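Beta sliding clamp (Streptococcus pneumoniae, PDB 2AWA) probably forms a ring-shaped dimer around DNA that tethers DNA polymerases and other proteins to it and makes replication processive. Local coordinates at residues N28-A33 with I64-F69; R289-S294 with N342-I347. One frame throughout, in Å; residues are numbered along the deposited sequence.

Contact 1: N28-A33 with I64-F69; sequences NTTKRA and ISIENF
Ile66 packs its side chain against Thr29, Thr30 and Ala33 of segment 28-33, which lies on helix 20-31. This is helix-on-sheet packing in the N-terminal domain of the ring-shaped bacterial DNA polymerase processivity factor, in which helices line the central channel and sheets form the outer wall. Ile64, Ile66 and Asn68 alternate along strand 64-71, and all three face the helix. Ser65, Glu67 and Phe69 point the other way.

Ile66 lies in the middle of the contact. Its CG1 stands anti to the carbonyl carbon (chi1 -68°), which brings the CD1 methyl against segment 28-33. There Ile66 CD1 lies 3.4 Å from Thr29 O and 3.7 Å from Ala33 CB. Thr29 O also accepts the backbone N-H of Arg32. The other branch, CG2, meets the backbone at Thr30 CA, 4.1 Å away. Ile64 covers Ala33 as well, with Ile64 CD1 3.8 Å from Ala33 CB. The alanine methyl thus touches the ends of both isoleucines.

The polar end of the contact is different. Asn68 turns its CG anti to the backbone N (chi1 -161°), which carries its amide to the helix. Its side chain crosses that of Thr29 at about a right angle. Asn68 ND2 gives a hydrogen bond to Ala26 O, one helical turn before Thr30, and Thr30 OG1 is bonded to the same carbonyl. This buried amide is therefore tied to the helix backbone.

Beyond the segments, strand 64-71 pairs with strand 250-255 of the central domain. Helix 217-226 adds Val226 against Ile66, so the packing reaches the domain junction. Asn68 ND2 lies 3.6 Å from Thr29 CB, while Asn68 CB lies 3.3 Å from Thr30 OG1.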
loop_
_atom_site.group_PDB
_atom_site.type_symbol
_atom_site.label_atom_id
_atom_site.label_comp_id
_atom_site.label_asym_id
_atom_site.label_seq_id
_atom_site.Cartn_x
_atom_site.Cartn_y
_atom_site.Cartn_z
ATOM N N ASN B 28 -18.280 0.214 7.622
ATOM C CA ASN B 28 -16.868 0.503 7.624
ATOM C C ASN B 28 -16.451 1.319 8.818
ATOM O O ASN B 28 -15.339 1.163 9.339
ATOM C CB ASN B 28 -16.467 1.205 6.339
ATOM C CG ASN B 28 -16.284 0.233 5.179
ATOM O OD1 ASN B 28 -15.957 -0.940 5.372
ATOM N ND2 ASN B 28 -16.492 0.720 3.973
ATOM N N THR B 29 -17.346 2.187 9.263
ATOM C CA THR B 29 -17.140 2.931 10.477
ATOM C C THR B 29 -17.178 1.981 11.640
ATOM O O THR B 29 -16.340 2.063 12.519
ATOM C CB THR B 29 -18.235 3.973 10.661
ATOM O OG1 THR B 29 -18.147 4.906 9.602
ATOM C CG2 THR B 29 -18.075 4.724 11.972
ATOM N N THR B 30 -18.157 1.088 11.658
ATOM C CA THR B 30 -18.295 0.188 12.801
ATOM C C THR B 30 -17.114 -0.779 12.882
ATOM O O THR B 30 -16.623 -1.076 13.962
ATOM C CB THR B 30 -19.623 -0.577 12.768
ATOM O OG1 THR B 30 -20.699 0.368 12.831
ATOM C CG2 THR B 30 -19.731 -1.512 13.950
ATOM N N LYS B 31 -16.636 -1.223 11.724
ATOM C CA LYS B 31 -15.514 -2.143 11.662
ATOM C C LYS B 31 -14.253 -1.596 12.323
ATOM O O LYS B 31 -13.412 -2.340 12.769
ATOM C CB LYS B 31 -15.192 -2.515 10.218
ATOM C CG LYS B 31 -14.573 -3.891 10.143
ATOM C CD LYS B 31 -13.536 -4.048 9.054
ATOM C CE LYS B 31 -13.047 -5.514 9.009
ATOM N NZ LYS B 31 -12.723 -6.102 10.362
ATOM N N ARG B 32 -14.117 -0.287 12.381
ATOM C CA ARG B 32 -12.949 0.307 13.016
ATOM C C ARG B 32 -12.729 -0.156 14.461
ATOM O O ARG B 32 -11.615 -0.057 14.963
ATOM C CB ARG B 32 -13.007 1.832 12.915
ATOM C CG ARG B 32 -12.774 2.291 11.493
ATOM C CD ARG B 32 -12.011 3.583 11.433
ATOM N NE ARG B 32 -11.458 3.840 10.100
ATOM C CZ ARG B 32 -12.138 4.360 9.072
ATOM N NH1 ARG B 32 -13.433 4.683 9.176
ATOM N NH2 ARG B 32 -11.516 4.555 7.913
ATOM N N ALA B 33 -13.779 -0.669 15.103
ATOM C CA ALA B 33 -13.671 -1.270 16.433
ATOM C C ALA B 33 -13.661 -2.790 16.408
ATOM O O ALA B 33 -13.863 -3.396 17.443
ATOM C CB ALA B 33 -14.815 -0.788 17.325
ATOM N N ILE B 64 -12.425 -0.586 22.789
ATOM C CA ILE B 64 -13.364 0.400 22.286
ATOM C C ILE B 64 -14.585 -0.315 21.760
ATOM O O ILE B 64 -14.527 -1.503 21.439
ATOM C CB ILE B 64 -12.756 1.255 21.145
ATOM C CG1 ILE B 64 -12.299 0.378 19.971
ATOM C CG2 ILE B 64 -11.576 2.074 21.673
ATOM C CD1 ILE B 64 -11.897 1.136 18.741
ATOM N N SER B 65 -15.691 0.411 21.685
ATOM C CA SER B 65 -16.916 -0.099 21.109
ATOM C C SER B 65 -17.560 1.015 20.303
ATOM O O SER B 65 -17.514 2.173 20.688
ATOM C CB SER B 65 -17.890 -0.538 22.203
ATOM O OG SER B 65 -17.355 -1.566 23.008
ATOM N N ILE B 66 -18.185 0.650 19.196
ATOM C CA ILE B 66 -18.898 1.606 18.353
ATOM C C ILE B 66 -20.339 1.138 18.164
ATOM O O ILE B 66 -20.584 -0.029 17.847
ATOM C CB ILE B 66 -18.214 1.746 16.981
ATOM C CG1 ILE B 66 -16.863 2.426 17.150
ATOM C CG2 ILE B 66 -19.066 2.552 16.041
ATOM C CD1 ILE B 66 -15.990 2.413 15.888
ATOM N N GLU B 67 -21.280 2.051 18.381
ATOM C CA GLU B 67 -22.666 1.849 17.987
ATOM C C GLU B 67 -23.031 2.875 16.938
ATOM O O GLU B 67 -23.233 4.046 17.239
ATOM C CB GLU B 67 -23.602 2.034 19.145
ATOM C CG GLU B 67 -23.348 1.146 20.310
ATOM C CD GLU B 67 -24.469 1.245 21.308
ATOM O OE1 GLU B 67 -25.489 1.884 20.961
ATOM O OE2 GLU B 67 -24.339 0.688 22.420
ATOM N N ASN B 68 -23.113 2.421 15.698
ATOM C CA ASN B 68 -23.484 3.269 14.577
ATOM C C ASN B 68 -24.925 2.987 14.140
ATOM O O ASN B 68 -25.241 1.921 13.628
ATOM C CB ASN B 68 -22.524 2.997 13.433
ATOM C CG ASN B 68 -22.510 4.078 12.417
ATOM O OD1 ASN B 68 -23.157 5.119 12.559
ATOM N ND2 ASN B 68 -21.762 3.843 11.368
ATOM N N PHE B 69 -25.777 3.972 14.340
ATOM C CA PHE B 69 -27.198 3.866 14.066
ATOM C C PHE B 69 -27.568 4.511 12.715
ATOM O O PHE B 69 -27.170 5.635 12.427
ATOM C CB PHE B 69 -27.917 4.551 15.233
ATOM C CG PHE B 69 -29.367 4.755 15.039
ATOM C CD1 PHE B 69 -30.252 3.697 15.160
ATOM C CD2 PHE B 69 -29.873 6.024 14.801
ATOM C CE1 PHE B 69 -31.635 3.894 15.028
ATOM C CE2 PHE B 69 -31.250 6.232 14.679
ATOM C CZ PHE B 69 -32.126 5.160 14.790
#

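Contact 2: R289-S294 with N342-I347; sequences RARLLS and NPTYLI
The guanidinium of Arg291 carries the Ile347 CD1 methyl over the centre of one face, 3.6 Å above the plane, and meets Thr344 at its edge. The two helices involved, 280-294 and 343-351, pack side by side in the C-terminal domain of the ring. Their short segments run nearly antiparallel, at 153°, with axes 10.1 Å apart. At the edge, Arg291 NH1 donates to Thr344 OG1 at 3.2 Å. The bond is nearly straight (170°) and lies in the guanidinium plane. The arginine chain bends at chi3 (69°), which turns the flat group onto the start of the second helix. With one face covered and one edge bonded, its rotation is restrained. Glu288 is a further, long and weak ionic partner.

Asn342 caps the second helix: its OD1 accepts from Thr344 N at 2.9 Å, with the donor above the carbonyl plane. On the far side of helix 280-294, Arg289 binds Ser100 of the second subunit. The contact thus sits close to the dimer interface. At the root of the arginine side chain, Pro343 CG packs against both Arg291 CB, at 4.0 Å, and Ser294 OG, at 3.5 Å.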
loop_
_atom_site.group_PDB
_atom_site.type_symbol
_atom_site.label_atom_id
_atom_site.label_comp_id
_atom_site.label_asym_id
_atom_site.label_seq_id
_atom_site.Cartn_x
_atom_site.Cartn_y
_atom_site.Cartn_z
ATOM N N ARG B 289 17.415 13.099 6.630
ATOM C CA ARG B 289 18.683 12.759 6.016
ATOM C C ARG B 289 19.618 12.194 7.080
ATOM O O ARG B 289 20.171 11.102 6.934
ATOM C CB ARG B 289 19.310 13.995 5.331
ATOM C CG ARG B 289 18.975 14.134 3.831
ATOM C CD ARG B 289 19.762 15.271 3.135
ATOM N NE ARG B 289 19.502 16.580 3.739
ATOM C CZ ARG B 289 18.523 17.411 3.388
ATOM N NH1 ARG B 289 17.675 17.102 2.433
ATOM N NH2 ARG B 289 18.380 18.558 4.024
ATOM N N ALA B 290 19.786 12.951 8.152
ATOM C CA ALA B 290 20.498 12.476 9.326
ATOM C C ALA B 290 20.045 11.070 9.726
ATOM O O ALA B 290 20.860 10.210 10.003
ATOM C CB ALA B 290 20.289 13.431 10.470
ATOM N N ARG B 291 18.743 10.830 9.734
ATOM C CA ARG B 291 18.219 9.546 10.194
ATOM C C ARG B 291 18.554 8.355 9.275
ATOM O O ARG B 291 18.738 7.226 9.744
ATOM C CB ARG B 291 16.713 9.644 10.435
ATOM C CG ARG B 291 16.107 8.343 10.958
ATOM C CD ARG B 291 14.691 8.531 11.494
ATOM N NE ARG B 291 13.752 8.834 10.426
ATOM C CZ ARG B 291 12.461 9.047 10.614
ATOM N NH1 ARG B 291 11.937 8.998 11.833
ATOM N NH2 ARG B 291 11.698 9.327 9.573
ATOM N N LEU B 292 18.646 8.593 7.976
ATOM C CA LEU B 292 19.048 7.526 7.061
ATOM C C LEU B 292 20.323 6.863 7.508
ATOM O O LEU B 292 20.459 5.648 7.377
ATOM C CB LEU B 292 19.266 8.042 5.637
ATOM C CG LEU B 292 17.978 8.349 4.917
ATOM C CD1 LEU B 292 18.269 9.045 3.624
ATOM C CD2 LEU B 292 17.208 7.075 4.707
ATOM N N LEU B 293 21.263 7.649 8.017
ATOM C CA LEU B 293 22.531 7.063 8.419
ATOM C C LEU B 293 22.567 6.663 9.872
ATOM O O LEU B 293 23.233 5.685 10.209
ATOM C CB LEU B 293 23.706 7.977 8.081
ATOM C CG LEU B 293 24.073 7.847 6.609
ATOM C CD1 LEU B 293 23.404 8.931 5.800
ATOM C CD2 LEU B 293 25.565 7.871 6.430
ATOM N N SER B 294 21.874 7.403 10.734
ATOM C CA SER B 294 21.932 7.113 12.165
ATOM C C SER B 294 21.153 5.854 12.509
ATOM O O SER B 294 21.463 5.212 13.492
ATOM C CB SER B 294 21.462 8.292 13.017
ATOM O OG SER B 294 20.081 8.533 12.861
ATOM N N ASN B 342 17.922 11.574 19.574
ATOM C CA ASN B 342 17.285 10.698 18.607
ATOM C C ASN B 342 16.543 11.552 17.580
ATOM O O ASN B 342 15.658 12.324 17.935
ATOM C CB ASN B 342 16.327 9.764 19.344
ATOM C CG ASN B 342 15.643 8.755 18.436
ATOM O OD1 ASN B 342 15.640 8.884 17.217
ATOM N ND2 ASN B 342 15.015 7.762 19.051
ATOM N N PRO B 343 16.930 11.444 16.304
ATOM C CA PRO B 343 16.317 12.320 15.321
ATOM C C PRO B 343 14.836 12.010 15.061
ATOM O O PRO B 343 14.107 12.893 14.589
ATOM C CB PRO B 343 17.155 12.075 14.069
ATOM C CG PRO B 343 17.680 10.685 14.221
ATOM C CD PRO B 343 17.933 10.545 15.697
ATOM N N THR B 344 14.381 10.803 15.387
ATOM C CA THR B 344 12.991 10.438 15.148
ATOM C C THR B 344 12.102 11.306 16.031
ATOM O O THR B 344 11.067 11.776 15.573
ATOM C CB THR B 344 12.724 8.944 15.398
ATOM O OG1 THR B 344 13.496 8.149 14.487
ATOM C CG2 THR B 344 11.282 8.603 15.210
ATOM N N TYR B 345 12.533 11.559 17.266
ATOM C CA TYR B 345 11.767 12.393 18.191
ATOM C C TYR B 345 11.608 13.822 17.691
ATOM O O TYR B 345 10.539 14.417 17.833
ATOM C CB TYR B 345 12.437 12.456 19.574
ATOM C CG TYR B 345 12.524 11.155 20.345
ATOM C CD1 TYR B 345 11.598 10.126 20.154
ATOM C CD2 TYR B 345 13.526 10.967 21.304
ATOM C CE1 TYR B 345 11.700 8.937 20.851
ATOM C CE2 TYR B 345 13.626 9.786 22.020
ATOM C CZ TYR B 345 12.707 8.763 21.784
ATOM O OH TYR B 345 12.771 7.585 22.503
ATOM N N LEU B 346 12.692 14.392 17.181
ATOM C CA LEU B 346 12.662 15.732 16.623
ATOM C C LEU B 346 11.695 15.763 15.434
ATOM O O LEU B 346 10.852 16.643 15.345
ATOM C CB LEU B 346 14.077 16.173 16.166
ATOM C CG LEU B 346 14.182 17.600 15.596
ATOM C CD1 LEU B 346 13.376 18.594 16.423
ATOM C CD2 LEU B 346 15.621 18.050 15.501
ATOM N N ILE B 347 11.828 14.795 14.530
ATOM C CA ILE B 347 10.934 14.682 13.384
ATOM C C ILE B 347 9.454 14.598 13.809
ATOM O O ILE B 347 8.609 15.253 13.222
ATOM C CB ILE B 347 11.305 13.462 12.518
ATOM C CG1 ILE B 347 12.631 13.708 11.785
ATOM C CG2 ILE B 347 10.235 13.187 11.492
ATOM C CD1 ILE B 347 13.354 12.431 11.363
#

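From the N terminus, helix 20-31 comes first. The chain then forms strands 45-50 and 54-60 before strand 64-71 returns to the helix end and closes contact 1. The rest of the N-terminal domain and then the central domain follow. Contact 2 opens later, at the end of helix 280-294. The next 47 residues hold strands but no helix, and helix 343-351 closes that loop. The two loops are in series and neither nest nor cross. Contacts 1 and 2 have centres about 37 Å apart, on opposite sides of the chain's centre. Contact 1 fixes a helix to a sheet shared by the N-terminal and central domains. Contact 2 joins two helices of the C-terminal domain, near the second subunit.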